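Local coordinates for lectin 2 (Agrocybe aegerita, PDB 4TQJ), which recognises sugars as a fungal lectin specific for non-reducing terminal N-acetylglucosamine, at residues A[46-49]-A[50-53]; A[132-136]-A[137-141]; A[180-183]-A[184-188]; A[244-248]-A[249-253]; A[333-337]-A[338-342]. The protein carries 1 engineered substitution. All coordinates share one frame; numbering follows the deposited sequence.

Contact 1 of 5, residues A[46-49]-A[50-53]; sequences NFAQ and NAGG
A first torsion of -150° puts CG of Asn-46 anti to its own backbone nitrogen and carries OD1 up to Gly-52, whose CA lies 3.8 Å from it. OD1 of Asn-46 then curls back on its own segment and accepts the amide of Phe-47 on an in-plane lone pair, N to OD1 2.7 Å; Trp-54 gives the same oxygen a second donor through NE1, so two bonds fix the rotation of the carboxamide. Phe-47 takes a left-handed backbone conformation, phi 59°, and its ring is directed off the turn to meet Trp-54. That kink brings the amide of Ala-48 round to the carbonyl of Ala-51. Ala-48 N donates to Ala-51 O at 3.1 Å, and a weak return bond runs from Ala-51 N to Ala-48 O at 3.2 Å. The two methyl groups, CB of Ala-48 and CB of Ala-51, meet 4.0 Å apart. CA of Asn-46 adds a C-H...O contact to the same oxygen, Ala-51 O, at 3.3 Å. A water molecule links Gln-49 O to Gly-53 N, the latter bond weak. Gly-52 and Gly-53, both at positive phi, carry the chain round to Trp-54, which bonds back to Ala-48. With Phe-47 and Ala-48 both opposed to Ala-51, the arrangement is a type I turn combined with a G1 beta bulge, in the loop between strands 41-44 and 60-64.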
loop_
_atom_site.group_PDB
_atom_site.type_symbol
_atom_site.label_atom_id
_atom_site.label_comp_id
_atom_site.label_asym_id
_atom_site.label_seq_id
_atom_site.Cartn_x
_atom_site.Cartn_y
_atom_site.Cartn_z
ATOM N N ASN A 46 17.126 -12.989 -10.020
ATOM C CA ASN A 46 18.442 -12.711 -9.494
ATOM C C ASN A 46 18.359 -12.780 -7.964
ATOM O O ASN A 46 17.311 -13.119 -7.429
ATOM C CB ASN A 46 18.915 -11.338 -9.978
ATOM C CG ASN A 46 20.430 -11.255 -10.114
ATOM O OD1 ASN A 46 21.168 -11.721 -9.249
ATOM N ND2 ASN A 46 20.899 -10.662 -11.213
ATOM N N PHE A 47 19.451 -12.483 -7.268
ATOM C CA PHE A 47 19.453 -12.534 -5.807
ATOM C C PHE A 47 19.095 -13.918 -5.269
ATOM O O PHE A 47 18.515 -14.036 -4.197
ATOM C CB PHE A 47 18.452 -11.527 -5.244
ATOM C CG PHE A 47 18.754 -10.110 -5.606
ATOM C CD1 PHE A 47 19.797 -9.434 -4.991
ATOM C CD2 PHE A 47 17.986 -9.441 -6.551
ATOM C CE1 PHE A 47 20.074 -8.110 -5.314
ATOM C CE2 PHE A 47 18.261 -8.126 -6.880
ATOM C CZ PHE A 47 19.304 -7.459 -6.259
ATOM N N ALA A 48 19.455 -14.965 -6.001
ATOM C CA ALA A 48 18.972 -16.301 -5.680
ATOM C C ALA A 48 20.049 -17.387 -5.763
ATOM O O ALA A 48 21.073 -17.216 -6.432
ATOM C CB ALA A 48 17.795 -16.651 -6.587
ATOM N N GLN A 49 19.799 -18.501 -5.077
ATOM C CA GLN A 49 20.685 -19.659 -5.081
ATOM C C GLN A 49 20.999 -20.087 -6.513
ATOM O O GLN A 49 22.144 -20.387 -6.853
ATOM C CB GLN A 49 20.013 -20.832 -4.354
ATOM C CG GLN A 49 20.874 -22.082 -4.240
ATOM C CD GLN A 49 21.952 -21.950 -3.181
ATOM O OE1 GLN A 49 21.929 -21.030 -2.367
ATOM N NE2 GLN A 49 22.899 -22.879 -3.183
ATOM N N ASN A 50 19.968 -20.111 -7.350
ATOM C CA ASN A 50 20.120 -20.560 -8.730
ATOM C C ASN A 50 19.910 -19.459 -9.760
ATOM O O ASN A 50 19.620 -19.739 -10.919
ATOM C CB ASN A 50 19.199 -21.747 -9.007
ATOM C CG ASN A 50 19.449 -22.894 -8.057
ATOM O OD1 ASN A 50 20.596 -23.184 -7.718
ATOM N ND2 ASN A 50 18.376 -23.546 -7.606
ATOM N N ALA A 51 20.069 -18.212 -9.330
ATOM C CA ALA A 51 20.085 -17.074 -10.241
ATOM C C ALA A 51 20.977 -15.963 -9.697
ATOM O O ALA A 51 20.542 -15.166 -8.874
ATOM C CB ALA A 51 18.675 -16.560 -10.475
ATOM N N GLY A 52 22.229 -15.923 -10.146
ATOM C CA GLY A 52 23.164 -14.895 -9.722
ATOM C C GLY A 52 24.198 -15.431 -8.753
ATOM O O GLY A 52 25.109 -14.714 -8.346
ATOM N N GLY A 53 24.047 -16.694 -8.375
ATOM C CA GLY A 53 24.990 -17.346 -7.483
ATOM C C GLY A 53 24.996 -16.831 -6.052
ATOM O O GLY A 53 26.042 -16.799 -5.415
HETATM O O HOH W 1 23.162 -19.345 -9.755
#

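Contact 2 of 5, residues A[132-136]-A[137-141]; sequences IGFGE and KGVLV
Gly-133 and Leu-140 face each other as an antiparallel hydrogen-bonded pair and supply most of the backbone bonding. Gly-133 N reaches Leu-140 O at 2.8 Å, nearly straight at 174°, and Leu-140 N returns a bond of 2.8 Å to Gly-133 O. Nearer the reversal a third bond, Gly-135 N to Gly-138 O, leaves Glu-136 and Lys-137 to turn the chain. Weaker C-H...O contacts reinforce the ladder: CA of Ile-132 approaches Leu-140 O, and CA of Val-139 approaches Gly-133 O at 3.4 Å.

Apolar contacts gather on the face that carries Ile-132, Phe-134, Val-139 and Val-141. Val-139 stands with CG1 anti to its backbone N (chi1 -179°), which spreads its two methyls to different neighbours. CG1 of Val-139 meets CG1 of Ile-132 at 3.7 Å, whereas its CG2 lies 3.8 Å from CE1 of Phe-134, the two side chains running alongside each other in the same direction. Ile-132 also touches the next valine, its CG1 being 4.0 Å from CG2 of Val-141. Leu-176 of strand 173-177 packs against Ile-132 and Phe-134, burying this face between neighbouring sheets.

Polar groups collect at the turn. OE1 of Glu-136 accepts a hydrogen bond from His-116 NE2, tying the reversal to the start of the adjoining strand 117-121, while Lys-137, exposed, lies by Leu-155 of strand 154-157. The whole is a beta hairpin joining the two middle strands of a four-stranded antiparallel sheet, as in a blade of a beta-propeller.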
loop_
_atom_site.group_PDB
_atom_site.type_symbol
_atom_site.label_atom_id
_atom_site.label_comp_id
_atom_site.label_asym_id
_atom_site.label_seq_id
_atom_site.Cartn_x
_atom_site.Cartn_y
_atom_site.Cartn_z
ATOM N N ILE A 132 24.670 0.954 6.543
ATOM C CA ILE A 132 25.441 0.952 7.775
ATOM C C ILE A 132 25.944 -0.446 8.063
ATOM O O ILE A 132 25.172 -1.398 8.150
ATOM C CB ILE A 132 24.639 1.556 8.966
ATOM C CG1 ILE A 132 25.401 1.411 10.285
ATOM C CG2 ILE A 132 23.263 0.951 9.079
ATOM C CD1 ILE A 132 24.859 2.365 11.354
ATOM N N GLY A 133 27.256 -0.577 8.187
ATOM C CA GLY A 133 27.844 -1.882 8.409
ATOM C C GLY A 133 28.721 -1.901 9.634
ATOM O O GLY A 133 29.502 -0.986 9.862
ATOM N N PHE A 134 28.576 -2.946 10.435
ATOM C CA PHE A 134 29.430 -3.135 11.600
ATOM C C PHE A 134 30.595 -4.003 11.157
ATOM O O PHE A 134 30.500 -5.227 11.150
ATOM C CB PHE A 134 28.647 -3.786 12.742
ATOM C CG PHE A 134 27.636 -2.858 13.392
ATOM C CD1 PHE A 134 27.987 -2.095 14.501
ATOM C CD2 PHE A 134 26.346 -2.738 12.887
ATOM C CE1 PHE A 134 27.064 -1.226 15.100
ATOM C CE2 PHE A 134 25.417 -1.870 13.486
ATOM C CZ PHE A 134 25.773 -1.123 14.587
ATOM N N GLY A 135 31.685 -3.348 10.764
ATOM C CA GLY A 135 32.801 -4.035 10.141
ATOM C C GLY A 135 33.984 -4.304 11.053
ATOM O O GLY A 135 33.823 -4.529 12.254
ATOM N N GLU A 136 35.180 -4.279 10.473
ATOM C CA GLU A 136 36.382 -4.637 11.209
ATOM C C GLU A 136 36.794 -3.515 12.149
ATOM O O GLU A 136 36.847 -3.705 13.370
ATOM C CB GLU A 136 37.507 -5.011 10.232
ATOM C CG GLU A 136 38.629 -5.827 10.844
ATOM C CD GLU A 136 38.286 -7.299 11.048
ATOM O OE1 GLU A 136 37.215 -7.768 10.591
ATOM O OE2 GLU A 136 39.110 -7.998 11.682
ATOM N N LYS A 137 37.048 -2.336 11.594
ATOM C CA LYS A 137 37.556 -1.217 12.379
ATOM C C LYS A 137 36.452 -0.403 13.053
ATOM O O LYS A 137 36.718 0.567 13.755
ATOM C CB LYS A 137 38.416 -0.297 11.504
ATOM C CG LYS A 137 39.623 -0.955 10.857
ATOM C CD LYS A 137 40.442 0.109 10.114
ATOM C CE LYS A 137 41.334 -0.488 9.024
ATOM N NZ LYS A 137 42.391 -1.388 9.563
ATOM N N GLY A 138 35.204 -0.783 12.830
ATOM C CA GLY A 138 34.112 -0.083 13.464
ATOM C C GLY A 138 32.887 -0.006 12.593
ATOM O O GLY A 138 32.641 -0.892 11.784
ATOM N N VAL A 139 32.104 1.050 12.782
ATOM C CA VAL A 139 30.861 1.236 12.047
ATOM C C VAL A 139 31.143 2.030 10.789
ATOM O O VAL A 139 31.549 3.185 10.864
ATOM C CB VAL A 139 29.846 2.032 12.867
ATOM C CG1 VAL A 139 28.530 2.195 12.097
ATOM C CG2 VAL A 139 29.624 1.369 14.208
ATOM N N LEU A 140 30.940 1.396 9.640
ATOM C CA LEU A 140 31.124 2.046 8.356
ATOM C C LEU A 140 29.768 2.471 7.841
ATOM O O LEU A 140 28.820 1.681 7.861
ATOM C CB LEU A 140 31.745 1.081 7.341
ATOM C CG LEU A 140 33.248 0.823 7.366
ATOM C CD1 LEU A 140 34.002 2.130 7.328
ATOM C CD2 LEU A 140 33.646 -0.000 8.582
ATOM N N VAL A 141 29.674 3.715 7.387
ATOM C CA VAL A 141 28.443 4.217 6.798
ATOM C C VAL A 141 28.698 4.761 5.392
ATOM O O VAL A 141 29.681 5.465 5.155
ATOM C CB VAL A 141 27.802 5.315 7.674
ATOM C CG1 VAL A 141 26.724 6.063 6.902
ATOM C CG2 VAL A 141 27.219 4.713 8.935
#

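Contact 3 of 5, residues A[180-183]-A[184-188]; sequences TGNG and HLDIV
Thr-180 and Asp-186 form the tight, inner part of this loop. Thr-180 N donates to Asp-186 OD2 at 3.0 Å, arriving on the syn side of the carboxylate but 30° out of its plane, and the threonine hydroxyl adds a weak bond from OG1 to the same oxygen at 3.4 Å. CG2 of Thr-180 lies against the carboxylate as well, 3.5 Å from OD2 of Asp-186. Val-179 N also binds OD2, and Asn-200 N binds OD1, so several donors converge on this buried group; Asp-178 OD1 close by could raise its proton affinity.

Toward solvent, at the exposed Asn-182 and Gly-183, the bonds are separate. Asn-182 OD1 accepts His-184 N at 3.1 Å from well above the amide plane, closing an Asx turn. The imidazole turns its ND1 edge to the backbone, ND1 of His-184 donating at 3.1 Å to Asn-182 O, which lies in the ring plane. Asn-182 ND2 is held by Asn-200 O.

Within an FG-GAP-like repeat of the propeller, the loop connects strand 173-177 to strand 186-190 of one antiparallel sheet, and Asn-200, just beyond strand 195-198, fastens it to the following strand.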
loop_
_atom_site.group_PDB
_atom_site.type_symbol
_atom_site.label_atom_id
_atom_site.label_comp_id
_atom_site.label_asym_id
_atom_site.label_seq_id
_atom_site.Cartn_x
_atom_site.Cartn_y
_atom_site.Cartn_z
ATOM N N THR A 180 17.540 7.535 22.618
ATOM C CA THR A 180 17.742 8.890 23.152
ATOM C C THR A 180 16.484 9.733 23.076
ATOM O O THR A 180 16.367 10.738 23.775
ATOM C CB THR A 180 18.848 9.667 22.425
ATOM O OG1 THR A 180 18.458 9.893 21.065
ATOM C CG2 THR A 180 20.173 8.918 22.477
ATOM N N GLY A 181 15.554 9.343 22.211
ATOM C CA GLY A 181 14.309 10.073 22.047
ATOM C C GLY A 181 14.349 11.228 21.058
ATOM O O GLY A 181 13.507 12.121 21.126
ATOM N N ASN A 182 15.311 11.226 20.135
ATOM C CA ASN A 182 15.414 12.326 19.165
ATOM C C ASN A 182 14.938 11.944 17.768
ATOM O O ASN A 182 15.228 12.644 16.798
ATOM C CB ASN A 182 16.840 12.896 19.109
ATOM C CG ASN A 182 17.825 11.947 18.448
ATOM O OD1 ASN A 182 17.518 10.782 18.219
ATOM N ND2 ASN A 182 19.019 12.442 18.148
ATOM N N GLY A 183 14.208 10.835 17.675
ATOM C CA GLY A 183 13.644 10.391 16.418
ATOM C C GLY A 183 14.613 9.629 15.530
ATOM O O GLY A 183 14.196 8.985 14.566
ATOM N N HIS A 184 15.902 9.705 15.848
ATOM C CA HIS A 184 16.943 9.081 15.040
ATOM C C HIS A 184 17.414 7.758 15.643
ATOM O O HIS A 184 17.421 7.585 16.867
ATOM C CB HIS A 184 18.133 10.032 14.877
ATOM C CG HIS A 184 17.862 11.194 13.970
ATOM N ND1 HIS A 184 16.926 12.167 14.262
ATOM C CD2 HIS A 184 18.401 11.537 12.776
ATOM C CE1 HIS A 184 16.901 13.057 13.285
ATOM N NE2 HIS A 184 17.787 12.699 12.373
ATOM N N LEU A 185 17.827 6.830 14.782
ATOM C CA LEU A 185 18.269 5.511 15.237
ATOM C C LEU A 185 19.645 5.536 15.896
ATOM O O LEU A 185 20.626 5.926 15.272
ATOM C CB LEU A 185 18.295 4.539 14.068
ATOM C CG LEU A 185 16.936 4.156 13.488
ATOM C CD1 LEU A 185 17.122 3.304 12.249
ATOM C CD2 LEU A 185 16.100 3.430 14.522
ATOM N N ASP A 186 19.723 5.090 17.146
ATOM C CA ASP A 186 21.006 5.010 17.841
ATOM C C ASP A 186 21.589 3.609 17.737
ATOM O O ASP A 186 20.912 2.694 17.275
ATOM C CB ASP A 186 20.824 5.394 19.303
ATOM C CG ASP A 186 20.011 6.657 19.455
ATOM O OD1 ASP A 186 20.407 7.671 18.837
ATOM O OD2 ASP A 186 18.971 6.621 20.147
ATOM N N ILE A 187 22.848 3.458 18.144
ATOM C CA ILE A 187 23.482 2.150 18.204
ATOM C C ILE A 187 23.338 1.586 19.620
ATOM O O ILE A 187 23.680 2.241 20.603
ATOM C CB ILE A 187 24.981 2.219 17.836
ATOM C CG1 ILE A 187 25.159 2.588 16.355
ATOM C CG2 ILE A 187 25.668 0.886 18.167
ATOM C CD1 ILE A 187 26.610 2.875 15.936
ATOM N N VAL A 188 22.794 0.385 19.713
ATOM C CA VAL A 188 22.659 -0.296 20.987
ATOM C C VAL A 188 23.470 -1.578 20.934
ATOM O O VAL A 188 23.150 -2.476 20.160
ATOM C CB VAL A 188 21.203 -0.671 21.264
ATOM C CG1 VAL A 188 21.110 -1.413 22.584
ATOM C CG2 VAL A 188 20.320 0.580 21.264
#

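Contact 4 of 5, residues A[244-248]-A[249-253]; sequences IGCGK and AGCWV
Cys-246 and Cys-251 sit opposite each other as a non-hydrogen-bonded pair, both side chains directed to the same face of the sheet. They share nearly the same first torsion (-53° and -56°), which leaves the two sulfurs, SG of Cys-246 and SG of Cys-251, in van der Waals contact at 4.0 Å, too distant for a disulfide. Further along that face Ile-244 passes at a slant across Val-253: its CG1 stands anti to the backbone N (chi1 180°), which sends CD1 to within 3.6 Å of CG1 of Val-253. The same methyl, CD1 of Ile-244, brushes CB of Cys-251 at 4.3 Å, completing an apolar row. Val-253 has an almost eclipsed chi1, which may mark strain or an imperfectly defined side chain.

Trp-252 projects from the reverse face, where its opposite partner Gly-245 has no side chain, and packs on Leu-267 of strand 266-269 and on Val-265 just before it.

Behind these side chains, Gly-245 N bonds to Trp-252 O at 3.0 Å and Trp-252 N returns the bond to Gly-245 O at 3.0 Å. Gly-247 N then binds Gly-250 O at 2.8 Å. Lys-248 leads away from the hairpin to a salt bridge with Asp-275. The arrangement is a tight beta hairpin, reversing at Lys-248 and Ala-249, between the middle strands of a four-stranded, propeller-type blade.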
loop_
_atom_site.group_PDB
_atom_site.type_symbol
_atom_site.label_atom_id
_atom_site.label_comp_id
_atom_site.label_asym_id
_atom_site.label_seq_id
_atom_site.Cartn_x
_atom_site.Cartn_y
_atom_site.Cartn_z
ATOM N N ILE A 244 14.454 -5.628 26.878
ATOM C CA ILE A 244 13.854 -6.807 27.474
ATOM C C ILE A 244 14.583 -8.044 26.986
ATOM O O ILE A 244 15.079 -8.079 25.868
ATOM C CB ILE A 244 12.329 -6.887 27.182
ATOM C CG1 ILE A 244 11.704 -8.137 27.811
ATOM C CG2 ILE A 244 12.059 -6.828 25.675
ATOM C CD1 ILE A 244 10.170 -8.093 27.899
ATOM N N GLY A 245 14.683 -9.048 27.849
ATOM C CA GLY A 245 15.404 -10.256 27.513
ATOM C C GLY A 245 14.789 -11.436 28.230
ATOM O O GLY A 245 14.312 -11.305 29.355
ATOM N N CYS A 246 14.789 -12.584 27.570
ATOM C CA CYS A 246 14.292 -13.813 28.168
ATOM C C CYS A 246 15.471 -14.578 28.756
ATOM O O CYS A 246 16.308 -15.095 28.019
ATOM C CB CYS A 246 13.600 -14.671 27.109
ATOM S SG CYS A 246 12.329 -13.776 26.192
ATOM N N GLY A 247 15.527 -14.635 30.082
ATOM C CA GLY A 247 16.663 -15.200 30.777
ATOM C C GLY A 247 16.391 -16.560 31.384
ATOM O O GLY A 247 15.791 -17.414 30.744
ATOM N N LYS A 248 16.857 -16.765 32.613
ATOM C CA LYS A 248 16.682 -18.046 33.291
ATOM C C LYS A 248 15.339 -18.069 33.987
ATOM O O LYS A 248 14.481 -18.915 33.690
ATOM C CB LYS A 248 17.802 -18.246 34.328
ATOM C CG LYS A 248 17.790 -19.586 35.062
ATOM C CD LYS A 248 18.836 -19.597 36.184
ATOM C CE LYS A 248 19.165 -21.007 36.662
ATOM N NZ LYS A 248 17.995 -21.729 37.218
ATOM N N ALA A 249 15.155 -17.126 34.913
ATOM C CA ALA A 249 13.959 -17.096 35.758
ATOM C C ALA A 249 12.734 -16.579 35.010
ATOM O O ALA A 249 11.611 -16.774 35.464
ATOM C CB ALA A 249 14.199 -16.273 37.034
ATOM N N GLY A 250 12.943 -15.956 33.850
ATOM C CA GLY A 250 11.840 -15.354 33.100
ATOM C C GLY A 250 12.286 -14.152 32.277
ATOM O O GLY A 250 13.431 -14.111 31.851
ATOM N N CYS A 251 11.393 -13.184 32.057
ATOM C CA CYS A 251 11.731 -11.968 31.310
ATOM C C CYS A 251 12.105 -10.807 32.219
ATOM O O CYS A 251 11.349 -10.435 33.127
ATOM C CB CYS A 251 10.573 -11.526 30.411
ATOM S SG CYS A 251 10.017 -12.769 29.258
ATOM N N TRP A 252 13.275 -10.244 31.946
ATOM C CA TRP A 252 13.819 -9.113 32.676
ATOM C C TRP A 252 13.756 -7.865 31.799
ATOM O O TRP A 252 14.112 -7.931 30.622
ATOM C CB TRP A 252 15.285 -9.395 32.982
ATOM C CG TRP A 252 15.467 -10.469 34.002
ATOM C CD1 TRP A 252 15.592 -11.815 33.778
ATOM C CD2 TRP A 252 15.558 -10.284 35.417
ATOM N NE1 TRP A 252 15.743 -12.479 34.979
ATOM C CE2 TRP A 252 15.733 -11.559 35.997
ATOM C CE3 TRP A 252 15.514 -9.159 36.250
ATOM C CZ2 TRP A 252 15.857 -11.744 37.380
ATOM C CZ3 TRP A 252 15.626 -9.344 37.629
ATOM C CH2 TRP A 252 15.807 -10.627 38.176
ATOM N N VAL A 253 13.305 -6.738 32.350
ATOM C CA VAL A 253 13.394 -5.488 31.608
ATOM C C VAL A 253 14.030 -4.330 32.371
ATOM O O VAL A 253 14.014 -4.285 33.609
ATOM C CB VAL A 253 12.042 -5.035 30.944
ATOM C CG1 VAL A 253 11.030 -6.164 30.852
ATOM C CG2 VAL A 253 11.476 -3.821 31.641
#

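Contact 5 of 5, residues A[333-337]-A[338-342]; sequences WTVSK and HRRFV
His-338 is pressed against the loop that precedes it, from CB to the far side of its ring. CB lies 3.6 Å from CE3 of Trp-333, and the indole and imidazole meet obliquely, their planes 67° apart. CG of His-338 lies 3.5 Å from C of Lys-337, and CD2 lies next to the carbonyl group of the same lysine. On the other branch, ND1 of His-338 accepts the amide of Thr-334, N to ND1 2.9 Å, with the donor tilted slightly from the ring plane. The backbone repeats the link in the other direction, His-338 N donating to Thr-334 O at 3.0 Å, so that His-338 engages both the backbone N-H and the backbone C=O of Thr-334, one through its ring and one through its amide. CE1 rests 3.7 Å from OG1 of Thr-334. Over one ring face comes CB of Lys-337, a CH-pi contact 3.9 Å from the His-338 centroid. At the tip, NE2 meets Glu-358 OE1; because ND1 is an acceptor, NE2 is expected to carry the proton of that bond.

This Trp-x4-His-x-Arg pattern recurs along the chain, here leading into strand 339-343, the first strand of a blade in an FG-GAP-like propeller region.

Arg-340 reaches back from that strand to the tryptophan. Its chain bends at chi3 (-74°), which lays one face of the guanidinium against CB of Trp-333, 3.6 Å from NH1. NH1 of Arg-340 is bonded to Phe-327 O, the ring of Phe-327 meeting the indole as well. NH2 of Arg-340 donates to a water at 2.9 Å, and that water also lies close to Trp-333 O.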
loop_
_atom_site.group_PDB
_atom_site.type_symbol
_atom_site.label_atom_id
_atom_site.label_comp_id
_atom_site.label_asym_id
_atom_site.label_seq_id
_atom_site.Cartn_x
_atom_site.Cartn_y
_atom_site.Cartn_z
ATOM N N TRP A 333 6.312 -28.133 14.374
ATOM C CA TRP A 333 7.073 -26.988 13.876
ATOM C C TRP A 333 8.525 -27.013 14.358
ATOM O O TRP A 333 8.790 -27.277 15.526
ATOM C CB TRP A 333 6.374 -25.679 14.269
ATOM C CG TRP A 333 5.074 -25.518 13.544
ATOM C CD1 TRP A 333 3.916 -26.184 13.796
ATOM C CD2 TRP A 333 4.809 -24.653 12.434
ATOM N NE1 TRP A 333 2.936 -25.790 12.913
ATOM C CE2 TRP A 333 3.458 -24.847 12.067
ATOM C CE3 TRP A 333 5.580 -23.729 11.715
ATOM C CZ2 TRP A 333 2.861 -24.160 11.013
ATOM C CZ3 TRP A 333 4.979 -23.037 10.662
ATOM C CH2 TRP A 333 3.633 -23.253 10.327
ATOM N N THR A 334 9.465 -26.750 13.451
ATOM C CA THR A 334 10.877 -26.758 13.807
ATOM C C THR A 334 11.572 -25.502 13.331
ATOM O O THR A 334 11.247 -24.943 12.273
ATOM C CB THR A 334 11.640 -27.954 13.195
ATOM O OG1 THR A 334 11.753 -27.773 11.777
ATOM C CG2 THR A 334 10.929 -29.255 13.490
ATOM N N VAL A 335 12.542 -25.066 14.119
ATOM C CA VAL A 335 13.313 -23.879 13.795
ATOM C C VAL A 335 14.143 -24.091 12.526
ATOM O O VAL A 335 14.387 -23.148 11.773
ATOM C CB VAL A 335 14.230 -23.497 14.977
ATOM C CG1 VAL A 335 14.985 -22.226 14.676
ATOM C CG2 VAL A 335 13.407 -23.338 16.262
ATOM N N SER A 336 14.564 -25.331 12.282
ATOM C CA SER A 336 15.447 -25.625 11.147
ATOM C C SER A 336 14.754 -25.687 9.783
ATOM O O SER A 336 15.423 -25.598 8.753
ATOM C CB SER A 336 16.190 -26.931 11.375
ATOM O OG SER A 336 15.269 -27.995 11.491
ATOM N N LYS A 337 13.431 -25.837 9.767
ATOM C CA LYS A 337 12.704 -25.994 8.512
ATOM C C LYS A 337 11.635 -24.953 8.285
ATOM O O LYS A 337 11.297 -24.630 7.144
ATOM C CB LYS A 337 12.041 -27.369 8.443
ATOM C CG LYS A 337 12.996 -28.523 8.314
ATOM C CD LYS A 337 12.241 -29.802 7.989
ATOM C CE LYS A 337 13.217 -30.941 7.747
ATOM N NZ LYS A 337 14.225 -31.079 8.848
ATOM N N HIS A 338 11.065 -24.451 9.370
ATOM C CA HIS A 338 9.872 -23.630 9.245
ATOM C C HIS A 338 10.142 -22.193 9.671
ATOM O O HIS A 338 11.078 -21.917 10.433
ATOM C CB HIS A 338 8.703 -24.260 10.016
ATOM C CG HIS A 338 8.531 -25.725 9.745
ATOM N ND1 HIS A 338 8.511 -26.673 10.747
ATOM C CD2 HIS A 338 8.375 -26.404 8.585
ATOM C CE1 HIS A 338 8.356 -27.872 10.213
ATOM N NE2 HIS A 338 8.273 -27.738 8.903
ATOM N N ARG A 339 9.346 -21.274 9.141
ATOM C CA ARG A 339 9.530 -19.864 9.436
ATOM C C ARG A 339 8.284 -19.337 10.114
ATOM O O ARG A 339 7.179 -19.530 9.621
ATOM C CB ARG A 339 9.805 -19.086 8.152
ATOM C CG ARG A 339 11.191 -19.311 7.565
ATOM C CD ARG A 339 11.413 -18.446 6.325
ATOM N NE ARG A 339 12.783 -18.552 5.814
ATOM C CZ ARG A 339 13.172 -19.405 4.869
ATOM N NH1 ARG A 339 12.296 -20.228 4.321
ATOM N NH2 ARG A 339 14.440 -19.431 4.467
ATOM N N ARG A 340 8.453 -18.676 11.253
ATOM C CA ARG A 340 7.312 -18.046 11.909
ATOM C C ARG A 340 7.518 -16.544 12.112
ATOM O O ARG A 340 8.642 -16.088 12.332
ATOM C CB ARG A 340 6.975 -18.758 13.224
ATOM C CG ARG A 340 6.292 -20.121 12.998
ATOM C CD ARG A 340 6.464 -21.045 14.194
ATOM N NE ARG A 340 7.826 -21.575 14.255
ATOM C CZ ARG A 340 8.261 -22.402 15.201
ATOM N NH1 ARG A 340 7.442 -22.794 16.159
ATOM N NH2 ARG A 340 9.513 -22.837 15.188
ATOM N N PHE A 341 6.422 -15.793 12.009
ATOM C CA PHE A 341 6.458 -14.342 12.121
ATOM C C PHE A 341 5.301 -13.847 12.970
ATOM O O PHE A 341 4.218 -14.448 13.003
ATOM C CB PHE A 341 6.370 -13.671 10.741
ATOM C CG PHE A 341 7.266 -14.285 9.692
ATOM C CD1 PHE A 341 8.484 -13.715 9.387
ATOM C CD2 PHE A 341 6.877 -15.434 9.006
ATOM C CE1 PHE A 341 9.306 -14.275 8.402
ATOM C CE2 PHE A 341 7.695 -15.997 8.033
ATOM C CZ PHE A 341 8.907 -15.408 7.726
ATOM N N VAL A 342 5.538 -12.739 13.652
ATOM C CA VAL A 342 4.509 -12.064 14.425
ATOM C C VAL A 342 4.452 -10.624 13.919
ATOM O O VAL A 342 5.297 -9.796 14.270
ATOM C CB VAL A 342 4.810 -12.113 15.931
ATOM C CG1 VAL A 342 3.652 -11.513 16.724
ATOM C CG2 VAL A 342 5.111 -13.567 16.380
HETATM O O HOH W 2 10.172 -25.173 16.728
#

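Overall arrangement
Contacts 2 and 4 are buried hairpins joining the middle strands of two blades, built on the same ladder of backbone bonds but filled differently: an aromatic and valines in contact 2, paired cysteines in contact 4. Contact 3 is a surface loop whose bonds divide between a buried carboxylate and a more exposed asparagine-histidine pair, although its strand packs against contact 2 through Ile-187. Contact 1 lies wholly in a loop between blades, and contact 5 joins such a loop to the first strand of the next blade; both are partly buried. His-338 with Glu-358 in contact 5 echoes His-116 with Glu-136 at contact 2. Contacts 1 and 4 lie farthest apart, about 40 Å between centres.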